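Local coordinates for histidinol-phosphatase (Bordetella pertussis, PDB 3FVV), which probably removes the phosphate from L-histidinol phosphate to give L-histidinol, the direct precursor of histidine, as a magnesium-dependent hydrolase of the HAD superfamily, at residues Gly208-Ala213 and Trp218-Leu223; Thr3-Leu8 and Arg102-Ala107; Ala112-Thr117 and Val162-Trp167. One frame throughout, in Å; residues are numbered along the deposited sequence.

Contact 1: residues Gly208-Ala213 and Trp218-Leu223; sequences GLREIA and WQVIDL
Ala213 and Trp218 meet where helix 207-216 turns back into strand 219-221. The two segments are the second half of a beta-alpha-beta unit that starts with strand 199-203, at the margin of the Rossmann-like HAD sheet. The tight part lies near this turn. Trp218 N gives its hydrogen to Ala213 O at 2.9 Å, with a bent N-H...O angle of 140°. Ala213 CB sits 3.7 Å from Val220 CG2 and also touches the CB of Trp218. The indole runs alongside Ile212, both side chains pointing the same way, and Trp218 CZ3 lies 3.7 Å from Ile212 CG2. Leu209 comes to the ring edge with CD1, across the line of the tryptophan. Leu194 of helix 191-196 packs on both Leu209 and Trp218.

The other end is the solvent side, with fewer packed atoms. Arg210 reaches Asp222 past Val220 CG1. The arginine chain is extended up to its bend at chi3 (-57°), which brings the guanidinium end-on to the carboxylate. The two groups are nearly coplanar, their planes 27° apart. They form a two-pronged salt bridge: Arg210 NH2 binds Asp222 OD1 almost straight, and Arg210 NH1 meets the syn lone pair of Asp222 OD2, both at 3.0 Å.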
ATOM      1  N   GLY A 208     -15.389   5.265 -10.179  1.00 18.52           N
ATOM      2  CA  GLY A 208     -15.573   6.462  -9.372  1.00 18.48           C
ATOM      3  C   GLY A 208     -14.452   7.455  -9.538  1.00 18.63           C
ATOM      4  O   GLY A 208     -14.701   8.643  -9.749  1.00 18.06           O
ATOM      5  N   LEU A 209     -13.208   6.974  -9.450  1.00 18.02           N
ATOM      6  CA  LEU A 209     -12.088   7.885  -9.546  1.00 18.68           C
ATOM      7  C   LEU A 209     -11.895   8.381 -10.984  1.00 18.78           C
ATOM      8  O   LEU A 209     -11.476   9.517 -11.191  1.00 18.88           O
ATOM      9  CB  LEU A 209     -10.816   7.256  -9.000  1.00 17.17           C
ATOM     10  CG  LEU A 209      -9.557   8.155  -9.030  1.00 18.24           C
ATOM     11  CD1 LEU A 209      -9.740   9.368  -8.119  1.00 15.03           C
ATOM     12  CD2 LEU A 209      -8.284   7.362  -8.608  1.00 14.71           C
ATOM     13  N   ARG A 210     -12.175   7.528 -11.972  1.00 19.69           N
ATOM     14  CA  ARG A 210     -12.040   7.943 -13.375  1.00 20.81           C
ATOM     15  C   ARG A 210     -12.940   9.152 -13.643  1.00 21.96           C
ATOM     16  O   ARG A 210     -12.536  10.093 -14.305  1.00 20.29           O
ATOM     17  CB  ARG A 210     -12.377   6.815 -14.340  1.00 20.84           C
ATOM     18  CG  ARG A 210     -12.021   7.140 -15.802  1.00 22.78           C
ATOM     19  CD  ARG A 210     -12.314   5.951 -16.713  1.00 24.58           C
ATOM     20  NE  ARG A 210     -11.623   4.732 -16.317  1.00 27.26           N
ATOM     21  CZ  ARG A 210     -10.382   4.382 -16.687  1.00 30.70           C
ATOM     22  NH1 ARG A 210      -9.648   5.167 -17.462  1.00 29.40           N
ATOM     23  NH2 ARG A 210      -9.834   3.243 -16.228  1.00 31.18           N
ATOM     24  N   GLU A 211     -14.150   9.124 -13.085  1.00 23.58           N
ATOM     25  CA  GLU A 211     -15.105  10.234 -13.236  1.00 25.29           C
ATOM     26  C   GLU A 211     -14.566  11.524 -12.614  1.00 25.41           C
ATOM     27  O   GLU A 211     -14.576  12.583 -13.235  1.00 25.38           O
ATOM     28  CB  GLU A 211     -16.387   9.821 -12.540  1.00 26.19           C
ATOM     29  CG  GLU A 211     -17.429  10.899 -12.357  1.00 30.94           C
ATOM     30  CD  GLU A 211     -18.829  10.308 -12.132  1.00 34.64           C
ATOM     31  OE1 GLU A 211     -18.941   9.102 -11.772  1.00 38.45           O
ATOM     32  OE2 GLU A 211     -19.819  11.050 -12.334  1.00 41.14           O
ATOM     33  N   ILE A 212     -14.045  11.408 -11.401  1.00 25.56           N
ATOM     34  CA  ILE A 212     -13.426  12.536 -10.720  1.00 26.24           C
ATOM     35  C   ILE A 212     -12.210  13.072 -11.470  1.00 27.24           C
ATOM     36  O   ILE A 212     -12.058  14.298 -11.581  1.00 27.42           O
ATOM     37  CB  ILE A 212     -12.987  12.132  -9.297  1.00 26.75           C
ATOM     38  CG1 ILE A 212     -14.238  11.919  -8.437  1.00 23.57           C
ATOM     39  CG2 ILE A 212     -12.036  13.190  -8.709  1.00 26.79           C
ATOM     40  CD1 ILE A 212     -14.006  11.039  -7.261  1.00 22.60           C
ATOM     41  N   ALA A 213     -11.365  12.166 -11.990  1.00 27.26           N
ATOM     42  CA  ALA A 213     -10.201  12.557 -12.794  1.00 27.84           C
ATOM     43  C   ALA A 213     -10.622  13.358 -14.019  1.00 29.11           C
ATOM     44  O   ALA A 213     -10.054  14.420 -14.305  1.00 30.48           O
ATOM     45  CB  ALA A 213      -9.438  11.374 -13.240  1.00 26.87           C
ATOM     46  N   TRP A 218      -7.448  15.658 -14.302  1.00 28.65           N
ATOM     47  CA  TRP A 218      -6.281  14.922 -13.755  1.00 27.74           C
ATOM     48  C   TRP A 218      -5.837  13.890 -14.759  1.00 27.46           C
ATOM     49  O   TRP A 218      -6.678  13.195 -15.338  1.00 28.23           O
ATOM     50  CB  TRP A 218      -6.657  14.175 -12.463  1.00 27.89           C
ATOM     51  CG  TRP A 218      -6.937  15.011 -11.276  1.00 27.31           C
ATOM     52  CD1 TRP A 218      -6.700  16.334 -11.136  1.00 28.37           C
ATOM     53  CD2 TRP A 218      -7.475  14.562 -10.023  1.00 27.08           C
ATOM     54  NE1 TRP A 218      -7.060  16.742  -9.875  1.00 27.05           N
ATOM     55  CE2 TRP A 218      -7.535  15.661  -9.176  1.00 28.06           C
ATOM     56  CE3 TRP A 218      -7.911  13.325  -9.541  1.00 27.80           C
ATOM     57  CZ2 TRP A 218      -8.022  15.571  -7.852  1.00 29.69           C
ATOM     58  CZ3 TRP A 218      -8.398  13.234  -8.253  1.00 27.16           C
ATOM     59  CH2 TRP A 218      -8.468  14.353  -7.427  1.00 28.93           C
ATOM     60  N   GLN A 219      -4.523  13.748 -14.936  1.00 26.24           N
ATOM     61  CA  GLN A 219      -3.945  12.725 -15.795  1.00 26.03           C
ATOM     62  C   GLN A 219      -4.497  11.331 -15.372  1.00 24.62           C
ATOM     63  O   GLN A 219      -4.741  11.114 -14.187  1.00 24.39           O
ATOM     64  CB  GLN A 219      -2.419  12.845 -15.678  1.00 27.26           C
ATOM     65  CG  GLN A 219      -1.538  11.792 -16.216  1.00 29.34           C
ATOM     66  CD  GLN A 219      -1.507  11.828 -17.686  1.00 31.91           C
ATOM     67  OE1 GLN A 219      -2.477  11.476 -18.332  1.00 38.61           O
ATOM     68  NE2 GLN A 219      -0.418  12.304 -18.242  1.00 35.72           N
ATOM     69  N   VAL A 220      -4.747  10.447 -16.348  1.00 22.94           N
ATOM     70  CA  VAL A 220      -5.240   9.064 -16.132  1.00 22.73           C
ATOM     71  C   VAL A 220      -4.279   8.166 -16.839  1.00 22.06           C
ATOM     72  O   VAL A 220      -3.869   8.486 -17.926  1.00 23.76           O
ATOM     73  CB  VAL A 220      -6.645   8.829 -16.715  1.00 22.49           C
ATOM     74  CG1 VAL A 220      -7.038   7.360 -16.664  1.00 21.32           C
ATOM     75  CG2 VAL A 220      -7.673   9.672 -15.982  1.00 21.88           C
ATOM     76  N   ILE A 221      -3.858   7.083 -16.219  1.00 20.51           N
ATOM     77  CA  ILE A 221      -3.009   6.152 -16.888  1.00 19.80           C
ATOM     78  C   ILE A 221      -3.510   4.766 -16.586  1.00 19.68           C
ATOM     79  O   ILE A 221      -3.726   4.419 -15.441  1.00 20.34           O
ATOM     80  CB  ILE A 221      -1.546   6.249 -16.423  1.00 20.20           C
ATOM     81  CG1 ILE A 221      -1.023   7.679 -16.553  1.00 20.49           C
ATOM     82  CG2 ILE A 221      -0.649   5.220 -17.205  1.00 19.90           C
ATOM     83  CD1 ILE A 221       0.430   7.758 -16.077  1.00 21.77           C
ATOM     84  N   ASP A 222      -3.686   3.966 -17.618  1.00 19.42           N
ATOM     85  CA  ASP A 222      -4.125   2.598 -17.449  1.00 19.57           C
ATOM     86  C   ASP A 222      -2.910   1.751 -17.682  1.00 20.32           C
ATOM     87  O   ASP A 222      -2.605   1.342 -18.800  1.00 20.71           O
ATOM     88  CB  ASP A 222      -5.286   2.297 -18.381  1.00 19.66           C
ATOM     89  CG  ASP A 222      -6.613   2.850 -17.836  1.00 18.55           C
ATOM     90  OD1 ASP A 222      -7.003   2.495 -16.710  1.00 22.19           O
ATOM     91  OD2 ASP A 222      -7.214   3.717 -18.452  1.00 20.53           O
ATOM     92  N   LEU A 223      -2.142   1.564 -16.623  1.00 20.73           N
ATOM     93  CA  LEU A 223      -0.864   0.804 -16.720  1.00 22.13           C
ATOM     94  C   LEU A 223      -1.064  -0.653 -17.098  1.00 23.32           C
ATOM     95  O   LEU A 223      -0.202  -1.231 -17.722  1.00 25.18           O
ATOM     96  CB  LEU A 223      -0.102   0.834 -15.400  1.00 21.42           C
ATOM     97  CG  LEU A 223       0.425   2.199 -14.989  1.00 23.39           C
ATOM     98  CD1 LEU A 223       0.934   2.193 -13.528  1.00 25.93           C
ATOM     99  CD2 LEU A 223       1.540   2.690 -15.942  1.00 24.55           C
TER

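Contact 2: residues Thr3-Leu8 and Arg102-Ala107; sequences TRRLAL and RGHLAA
Ala7 puts its methyl over one face of the His104 ring. This CH-pi contact is the main apolar touch between strand 5-9 and helix 95-106. Ala7 CB lies 3.8 Å from the ring centroid, 26° off the ring normal. It is displaced toward the rim, where His104 ND1 and Ala7 CB are 3.6 Å apart. The imidazole points from the helix to the strand because its CG stands anti to the carbonyl carbon (chi1 -74°). Strand residues alternate here: Arg5 and Ala7 direct their side chains to this helix, whereas Leu6 and Leu8 pack against helix 158-170.

A plain van der Waals touch lies nearer the surface. Arg5 NH2 is 3.7 Å from Ala107 CB, at the end of the segment that leads out of the helix. The guanidinium stands oblique to this methyl.

The fold is the Rossmann-like alpha/beta core of the HAD superfamily. Strand 5-9 lies between the parallel strands 110-115 and 180-185, and helix 95-106 leads into the first of these. Arg5 and Ala7 both form backbone hydrogen bonds with Leu110.

The polar groups are joined through a third residue. Arg5 NH2 and His104 ND1 are 4.0 Å apart and are not bonded to each other. Instead both bind Asp109 OD2, Arg5 NH2 by a salt bridge and His104 ND1 by a hydrogen bond. The acid therefore ties the arginine to the histidine, and its charge probably offsets that of the guanidinium. The guanidinium and imidazole planes are 46° apart, so the two groups do not stack flat. On the other side of the imidazole, NE2 is hydrogen-bonded to Tyr184 OH. With both nitrogens bonded, the rotation of the buried ring is fixed.

Two tyrosines also meet the imidazole: Tyr182 edge-to-face, and Tyr184 with its ring plane about 80° from it.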
ATOM      1  N   THR A   3      14.677  22.776  -7.230  1.00 39.13           N
ATOM      2  CA  THR A   3      13.951  22.169  -8.336  1.00 36.62           C
ATOM      3  C   THR A   3      13.487  20.706  -8.120  1.00 33.75           C
ATOM      4  O   THR A   3      12.836  20.133  -8.979  1.00 32.47           O
ATOM      5  CB  THR A   3      14.824  22.172  -9.603  1.00 37.51           C
ATOM      6  OG1 THR A   3      15.938  21.275  -9.424  1.00 39.26           O
ATOM      7  CG2 THR A   3      15.328  23.566  -9.901  1.00 37.77           C
ATOM      8  N   ARG A   4      13.821  20.089  -6.993  1.00 31.23           N
ATOM      9  CA  ARG A   4      13.418  18.706  -6.759  1.00 28.83           C
ATOM     10  C   ARG A   4      11.881  18.464  -6.784  1.00 25.57           C
ATOM     11  O   ARG A   4      11.092  19.345  -6.473  1.00 25.16           O
ATOM     12  CB  ARG A   4      14.019  18.194  -5.463  1.00 29.54           C
ATOM     13  CG  ARG A   4      14.109  16.690  -5.493  1.00 32.97           C
ATOM     14  CD  ARG A   4      14.758  16.124  -4.270  1.00 36.32           C
ATOM     15  NE  ARG A   4      15.129  14.733  -4.548  1.00 41.53           N
ATOM     16  CZ  ARG A   4      15.658  13.887  -3.657  1.00 42.99           C
ATOM     17  NH1 ARG A   4      15.879  14.291  -2.391  1.00 42.50           N
ATOM     18  NH2 ARG A   4      15.962  12.638  -4.036  1.00 40.56           N
ATOM     19  N   ARG A   5      11.463  17.280  -7.202  1.00 21.55           N
ATOM     20  CA  ARG A   5      10.051  16.919  -7.141  1.00 19.60           C
ATOM     21  C   ARG A   5       9.858  15.739  -6.190  1.00 17.65           C
ATOM     22  O   ARG A   5      10.806  15.011  -5.885  1.00 16.09           O
ATOM     23  CB  ARG A   5       9.510  16.648  -8.529  1.00 18.87           C
ATOM     24  CG  ARG A   5       9.953  17.821  -9.505  1.00 19.99           C
ATOM     25  CD  ARG A   5       9.640  17.547 -10.918  1.00 21.19           C
ATOM     26  NE  ARG A   5       9.972  16.159 -11.246  1.00 26.13           N
ATOM     27  CZ  ARG A   5       9.646  15.590 -12.400  1.00 28.26           C
ATOM     28  NH1 ARG A   5       9.042  16.326 -13.347  1.00 31.72           N
ATOM     29  NH2 ARG A   5       9.953  14.320 -12.640  1.00 22.14           N
ATOM     30  N   LEU A   6       8.645  15.596  -5.689  1.00 16.49           N
ATOM     31  CA  LEU A   6       8.287  14.462  -4.829  1.00 15.66           C
ATOM     32  C   LEU A   6       7.397  13.542  -5.668  1.00 15.26           C
ATOM     33  O   LEU A   6       6.478  14.014  -6.385  1.00 13.66           O
ATOM     34  CB  LEU A   6       7.513  14.951  -3.633  1.00 15.93           C
ATOM     35  CG  LEU A   6       7.098  13.950  -2.568  1.00 13.55           C
ATOM     36  CD1 LEU A   6       8.299  13.393  -1.897  1.00  9.81           C
ATOM     37  CD2 LEU A   6       6.127  14.714  -1.628  1.00 10.86           C
ATOM     38  N   ALA A   7       7.648  12.241  -5.559  1.00 12.80           N
ATOM     39  CA  ALA A   7       6.806  11.290  -6.225  1.00 12.07           C
ATOM     40  C   ALA A   7       6.318  10.206  -5.282  1.00 12.05           C
ATOM     41  O   ALA A   7       7.106   9.381  -4.782  1.00 13.93           O
ATOM     42  CB  ALA A   7       7.617  10.650  -7.455  1.00 11.27           C
ATOM     43  N   LEU A   8       5.010  10.150  -5.101  1.00 11.79           N
ATOM     44  CA  LEU A   8       4.367   9.207  -4.224  1.00 12.29           C
ATOM     45  C   LEU A   8       3.567   8.211  -5.071  1.00 12.84           C
ATOM     46  O   LEU A   8       2.821   8.592  -5.996  1.00 12.49           O
ATOM     47  CB  LEU A   8       3.401   9.935  -3.274  1.00 12.31           C
ATOM     48  CG  LEU A   8       4.074  11.090  -2.479  1.00 12.67           C
ATOM     49  CD1 LEU A   8       2.994  11.847  -1.628  1.00 10.89           C
ATOM     50  CD2 LEU A   8       5.232  10.635  -1.626  1.00 12.22           C
ATOM     51  N   ARG A 102      10.664   4.126 -12.194  1.00 12.30           N
ATOM     52  CA  ARG A 102      12.001   4.361 -12.624  1.00 13.78           C
ATOM     53  C   ARG A 102      12.205   5.710 -13.221  1.00 13.53           C
ATOM     54  O   ARG A 102      13.267   6.333 -12.993  1.00 13.54           O
ATOM     55  CB  ARG A 102      12.409   3.264 -13.575  1.00 14.45           C
ATOM     56  CG  ARG A 102      13.749   3.427 -14.111  1.00 23.81           C
ATOM     57  CD  ARG A 102      14.101   2.213 -14.973  1.00 33.24           C
ATOM     58  NE  ARG A 102      13.969   0.940 -14.229  1.00 38.39           N
ATOM     59  CZ  ARG A 102      14.748  -0.136 -14.414  1.00 43.13           C
ATOM     60  NH1 ARG A 102      15.757  -0.127 -15.308  1.00 45.21           N
ATOM     61  NH2 ARG A 102      14.542  -1.228 -13.679  1.00 42.77           N
ATOM     62  N   GLY A 103      11.224   6.183 -13.978  1.00 12.97           N
ATOM     63  CA  GLY A 103      11.312   7.534 -14.534  1.00 12.70           C
ATOM     64  C   GLY A 103      11.493   8.598 -13.454  1.00 12.34           C
ATOM     65  O   GLY A 103      12.272   9.552 -13.600  1.00 10.83           O
ATOM     66  N   HIS A 104      10.752   8.461 -12.364  1.00 12.30           N
ATOM     67  CA  HIS A 104      10.849   9.470 -11.288  1.00 11.32           C
ATOM     68  C   HIS A 104      12.181   9.277 -10.563  1.00 11.33           C
ATOM     69  O   HIS A 104      12.855  10.261 -10.267  1.00 12.90           O
ATOM     70  CB  HIS A 104       9.698   9.375 -10.346  1.00 11.17           C
ATOM     71  CG  HIS A 104       8.412   9.893 -10.904  1.00 11.56           C
ATOM     72  ND1 HIS A 104       8.122  11.241 -10.956  1.00  9.74           N
ATOM     73  CD2 HIS A 104       7.306   9.250 -11.353  1.00 12.19           C
ATOM     74  CE1 HIS A 104       6.906  11.399 -11.453  1.00 13.57           C
ATOM     75  NE2 HIS A 104       6.400  10.210 -11.731  1.00 13.84           N
ATOM     76  N   LEU A 105      12.632   8.047 -10.347  1.00 11.07           N
ATOM     77  CA  LEU A 105      13.935   7.860  -9.719  1.00 12.03           C
ATOM     78  C   LEU A 105      15.042   8.530 -10.513  1.00 11.60           C
ATOM     79  O   LEU A 105      15.901   9.221  -9.954  1.00 10.86           O
ATOM     80  CB  LEU A 105      14.287   6.365  -9.461  1.00 11.24           C
ATOM     81  CG  LEU A 105      13.468   5.681  -8.345  1.00 12.33           C
ATOM     82  CD1 LEU A 105      13.591   4.157  -8.434  1.00 11.45           C
ATOM     83  CD2 LEU A 105      13.903   6.142  -6.935  1.00 11.03           C
ATOM     84  N   ALA A 106      15.005   8.285 -11.812  1.00 11.62           N
ATOM     85  CA  ALA A 106      16.003   8.752 -12.726  1.00 12.97           C
ATOM     86  C   ALA A 106      15.982  10.290 -12.797  1.00 12.68           C
ATOM     87  O   ALA A 106      17.031  10.897 -13.015  1.00 12.59           O
ATOM     88  CB  ALA A 106      15.848   8.077 -14.154  1.00 11.76           C
ATOM     89  N   ALA A 107      14.827  10.926 -12.579  1.00 12.20           N
ATOM     90  CA  ALA A 107      14.799  12.403 -12.614  1.00 11.68           C
ATOM     91  C   ALA A 107      15.405  13.043 -11.366  1.00 12.42           C
ATOM     92  O   ALA A 107      15.535  14.255 -11.285  1.00 13.32           O
ATOM     93  CB  ALA A 107      13.331  12.935 -12.851  1.00 11.14           C
TER

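Contact 3: residues Ala112-Thr117 and Val162-Trp167; sequences ALVTAT and VRVNQW. With SO4 (sulfate ion), chain C.
Val114 and Val164 touch through their methyl groups, with CG1 of Val114 4.0 Å from CG2 of Val164. They join strand 110-115 to helix 158-170 in the Rossmann-like HAD core. The two side chains cross at about a right angle. Val164 CG2, anti to the carbonyl carbon, also reaches Val114 CG2. Further along, Ala112 CB meets the indole of Trp167, 3.8 Å from CH2, and stands oblique to the ring. The contact is buried and apolar.

The next shell holds these groups in place. Leu8 of strand 5-9 touches Val114 and Val164. Ile135 packs on Ala112 and Trp167 from strand 133-142. Lys160, on the same helix, gives a hydrogen bond to Val114 O and also binds the sulfate.

That sulfate, probably from the crystallisation liquor, lies beyond the end of the strand. It occupies a site consistent with the phosphate pocket of HAD phosphatases. Leu11 N and Asp12 N bind it too. Ala116 N points almost straight at sulfate O2, at 2.8 Å and 175°. Thr115 OG1 gives its hydrogen to sulfate O1 at 2.9 Å and closes an ST turn by accepting from Thr117 N at 3.1 Å.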
ATOM      1  N   ALA A 112       8.502   7.577  -2.739  1.00 14.37           N
ATOM      2  CA  ALA A 112       7.959   6.837  -1.614  1.00 12.49           C
ATOM      3  C   ALA A 112       6.739   6.053  -2.093  1.00 13.03           C
ATOM      4  O   ALA A 112       5.921   6.537  -2.936  1.00 14.45           O
ATOM      5  CB  ALA A 112       7.526   7.801  -0.477  1.00 12.58           C
ATOM      6  N   LEU A 113       6.614   4.859  -1.524  1.00 11.72           N
ATOM      7  CA  LEU A 113       5.432   4.041  -1.630  1.00 13.11           C
ATOM      8  C   LEU A 113       4.521   4.345  -0.430  1.00 12.81           C
ATOM      9  O   LEU A 113       4.973   4.292   0.735  1.00 11.36           O
ATOM     10  CB  LEU A 113       5.839   2.566  -1.712  1.00 12.18           C
ATOM     11  CG  LEU A 113       4.856   1.484  -2.140  1.00 15.89           C
ATOM     12  CD1 LEU A 113       4.433   1.566  -3.594  1.00 17.20           C
ATOM     13  CD2 LEU A 113       5.471   0.069  -1.879  1.00 14.25           C
ATOM     14  N   VAL A 114       3.261   4.706  -0.734  1.00 12.20           N
ATOM     15  CA  VAL A 114       2.298   5.074   0.295  1.00 11.32           C
ATOM     16  C   VAL A 114       1.090   4.157   0.222  1.00 12.21           C
ATOM     17  O   VAL A 114       0.253   4.279  -0.711  1.00 12.70           O
ATOM     18  CB  VAL A 114       1.842   6.565   0.151  1.00 11.98           C
ATOM     19  CG1 VAL A 114       1.133   7.001   1.454  1.00  7.37           C
ATOM     20  CG2 VAL A 114       3.032   7.478  -0.166  1.00  9.70           C
ATOM     21  N   THR A 115       0.976   3.257   1.198  1.00 11.94           N
ATOM     22  CA  THR A 115       0.056   2.143   1.102  1.00 12.49           C
ATOM     23  C   THR A 115      -0.561   1.743   2.446  1.00 13.08           C
ATOM     24  O   THR A 115       0.114   1.734   3.467  1.00 11.89           O
ATOM     25  CB  THR A 115       0.809   0.913   0.475  1.00 13.68           C
ATOM     26  OG1 THR A 115      -0.044  -0.230   0.467  1.00 13.35           O
ATOM     27  CG2 THR A 115       2.066   0.596   1.264  1.00 11.91           C
ATOM     28  N   ALA A 116      -1.848   1.371   2.416  1.00 12.50           N
ATOM     29  CA  ALA A 116      -2.559   0.880   3.595  1.00 13.51           C
ATOM     30  C   ALA A 116      -2.110  -0.521   3.922  1.00 12.87           C
ATOM     31  O   ALA A 116      -2.302  -0.961   5.039  1.00 13.90           O
ATOM     32  CB  ALA A 116      -4.069   0.875   3.399  1.00 11.94           C
ATOM     33  N   THR A 117      -1.545  -1.249   2.965  1.00 12.33           N
ATOM     34  CA  THR A 117      -1.136  -2.625   3.272  1.00 10.95           C
ATOM     35  C   THR A 117       0.095  -2.544   4.210  1.00 11.84           C
ATOM     36  O   THR A 117       0.999  -1.779   3.989  1.00 12.23           O
ATOM     37  CB  THR A 117      -0.958  -3.464   2.012  1.00 11.51           C
ATOM     38  OG1 THR A 117      -2.235  -3.631   1.364  1.00  9.81           O
ATOM     39  CG2 THR A 117      -0.388  -4.888   2.322  1.00  8.27           C
ATOM     40  N   VAL A 162      -1.612  12.706   6.603  1.00 13.46           N
ATOM     41  CA  VAL A 162      -0.898  12.865   7.867  1.00 13.18           C
ATOM     42  C   VAL A 162       0.501  12.164   7.809  1.00 13.79           C
ATOM     43  O   VAL A 162       1.539  12.781   8.055  1.00 12.21           O
ATOM     44  CB  VAL A 162      -1.792  12.321   9.043  1.00 13.80           C
ATOM     45  CG1 VAL A 162      -1.072  12.311  10.409  1.00 12.60           C
ATOM     46  CG2 VAL A 162      -3.071  13.144   9.130  1.00 14.87           C
ATOM     47  N   ARG A 163       0.525  10.894   7.391  1.00 13.38           N
ATOM     48  CA  ARG A 163       1.756  10.143   7.409  1.00 13.14           C
ATOM     49  C   ARG A 163       2.796  10.731   6.461  1.00 12.30           C
ATOM     50  O   ARG A 163       3.953  10.791   6.780  1.00 11.90           O
ATOM     51  CB  ARG A 163       1.479   8.650   7.085  1.00 13.27           C
ATOM     52  CG  ARG A 163       0.791   7.945   8.208  1.00 12.81           C
ATOM     53  CD  ARG A 163       1.790   7.690   9.412  1.00 11.56           C
ATOM     54  NE  ARG A 163       2.966   6.978   8.913  1.00 11.80           N
ATOM     55  CZ  ARG A 163       3.025   5.659   8.695  1.00 10.94           C
ATOM     56  NH1 ARG A 163       1.999   4.891   8.946  1.00 13.37           N
ATOM     57  NH2 ARG A 163       4.106   5.101   8.166  1.00 12.42           N
ATOM     58  N   VAL A 164       2.368  11.181   5.293  1.00 12.71           N
ATOM     59  CA  VAL A 164       3.279  11.758   4.345  1.00 10.92           C
ATOM     60  C   VAL A 164       3.847  13.043   4.963  1.00 11.94           C
ATOM     61  O   VAL A 164       5.059  13.309   4.865  1.00 13.23           O
ATOM     62  CB  VAL A 164       2.561  12.056   3.006  1.00 10.67           C
ATOM     63  CG1 VAL A 164       3.417  12.944   2.178  1.00  9.24           C
ATOM     64  CG2 VAL A 164       2.246  10.724   2.232  1.00 12.77           C
ATOM     65  N   ASN A 165       3.000  13.876   5.580  1.00 12.85           N
ATOM     66  CA  ASN A 165       3.528  15.154   6.145  1.00 12.91           C
ATOM     67  C   ASN A 165       4.489  14.875   7.338  1.00 12.71           C
ATOM     68  O   ASN A 165       5.586  15.497   7.451  1.00 11.16           O
ATOM     69  CB  ASN A 165       2.417  16.143   6.476  1.00 12.94           C
ATOM     70  CG  ASN A 165       1.692  16.681   5.221  1.00 14.22           C
ATOM     71  OD1 ASN A 165       0.438  16.786   5.189  1.00 15.78           O
ATOM     72  ND2 ASN A 165       2.459  17.015   4.203  1.00  9.83           N
ATOM     73  N   GLN A 166       4.148  13.875   8.152  1.00 13.14           N
ATOM     74  CA  GLN A 166       5.040  13.499   9.259  1.00 14.31           C
ATOM     75  C   GLN A 166       6.367  13.005   8.735  1.00 15.60           C
ATOM     76  O   GLN A 166       7.383  13.395   9.252  1.00 15.81           O
ATOM     77  CB  GLN A 166       4.406  12.481  10.185  1.00 14.60           C
ATOM     78  CG  GLN A 166       3.182  13.017  10.833  1.00 13.63           C
ATOM     79  CD  GLN A 166       2.421  12.024  11.652  1.00 13.82           C
ATOM     80  OE1 GLN A 166       2.251  10.851  11.278  1.00 12.66           O
ATOM     81  NE2 GLN A 166       1.875  12.515  12.782  1.00  8.71           N
ATOM     82  N   TRP A 167       6.365  12.172   7.681  1.00 16.28           N
ATOM     83  CA  TRP A 167       7.613  11.669   7.117  1.00 16.37           C
ATOM     84  C   TRP A 167       8.534  12.780   6.548  1.00 16.56           C
ATOM     85  O   TRP A 167       9.730  12.817   6.818  1.00 16.84           O
ATOM     86  CB  TRP A 167       7.287  10.586   6.086  1.00 17.19           C
ATOM     87  CG  TRP A 167       8.333  10.289   5.132  1.00 17.33           C
ATOM     88  CD1 TRP A 167       9.501   9.643   5.366  1.00 19.34           C
ATOM     89  CD2 TRP A 167       8.310  10.603   3.753  1.00 16.12           C
ATOM     90  NE1 TRP A 167      10.228   9.538   4.192  1.00 19.92           N
ATOM     91  CE2 TRP A 167       9.513  10.122   3.189  1.00 19.74           C
ATOM     92  CE3 TRP A 167       7.407  11.270   2.937  1.00 17.75           C
ATOM     93  CZ2 TRP A 167       9.834  10.291   1.858  1.00 18.21           C
ATOM     94  CZ3 TRP A 167       7.725  11.414   1.595  1.00 21.45           C
ATOM     95  CH2 TRP A 167       8.936  10.939   1.081  1.00 16.14           C
TER
HETATM   96  S   SO4 C 233      -3.208   0.571  -0.974  1.00 25.07           S
HETATM   97  O1  SO4 C 233      -1.858   0.445  -1.644  1.00 21.78           O
HETATM   98  O2  SO4 C 233      -3.264   1.672   0.063  1.00 17.15           O
HETATM   99  O3  SO4 C 233      -4.163   0.683  -2.066  1.00 24.98           O
HETATM  100  O4  SO4 C 233      -3.541  -0.657  -0.237  1.00 20.50           O

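All three contacts reach the same sheet. Contacts 2 and 3 touch directly, with centres 16 Å apart, because strands 5-9 and 110-115 are neighbours. Ala7 O and Ala112 N lie 3.1 Å apart, a probable hydrogen bond. The leucines on the other side of strand 5-9 carry the packing onward: Leu6 CD1 is 3.9 Å from Trp167 CH2, and Leu8 CD2 is 3.8 Å from Ala112 CB. Contact 3 is the one that runs into the sulfate pocket. Contact 1 stands apart on edge strand 219-221, the last strand of the sheet. Its centre is 21 Å from each of the others, and its nearest atoms are about 8 Å from contact 2 and about 11 Å from contact 3.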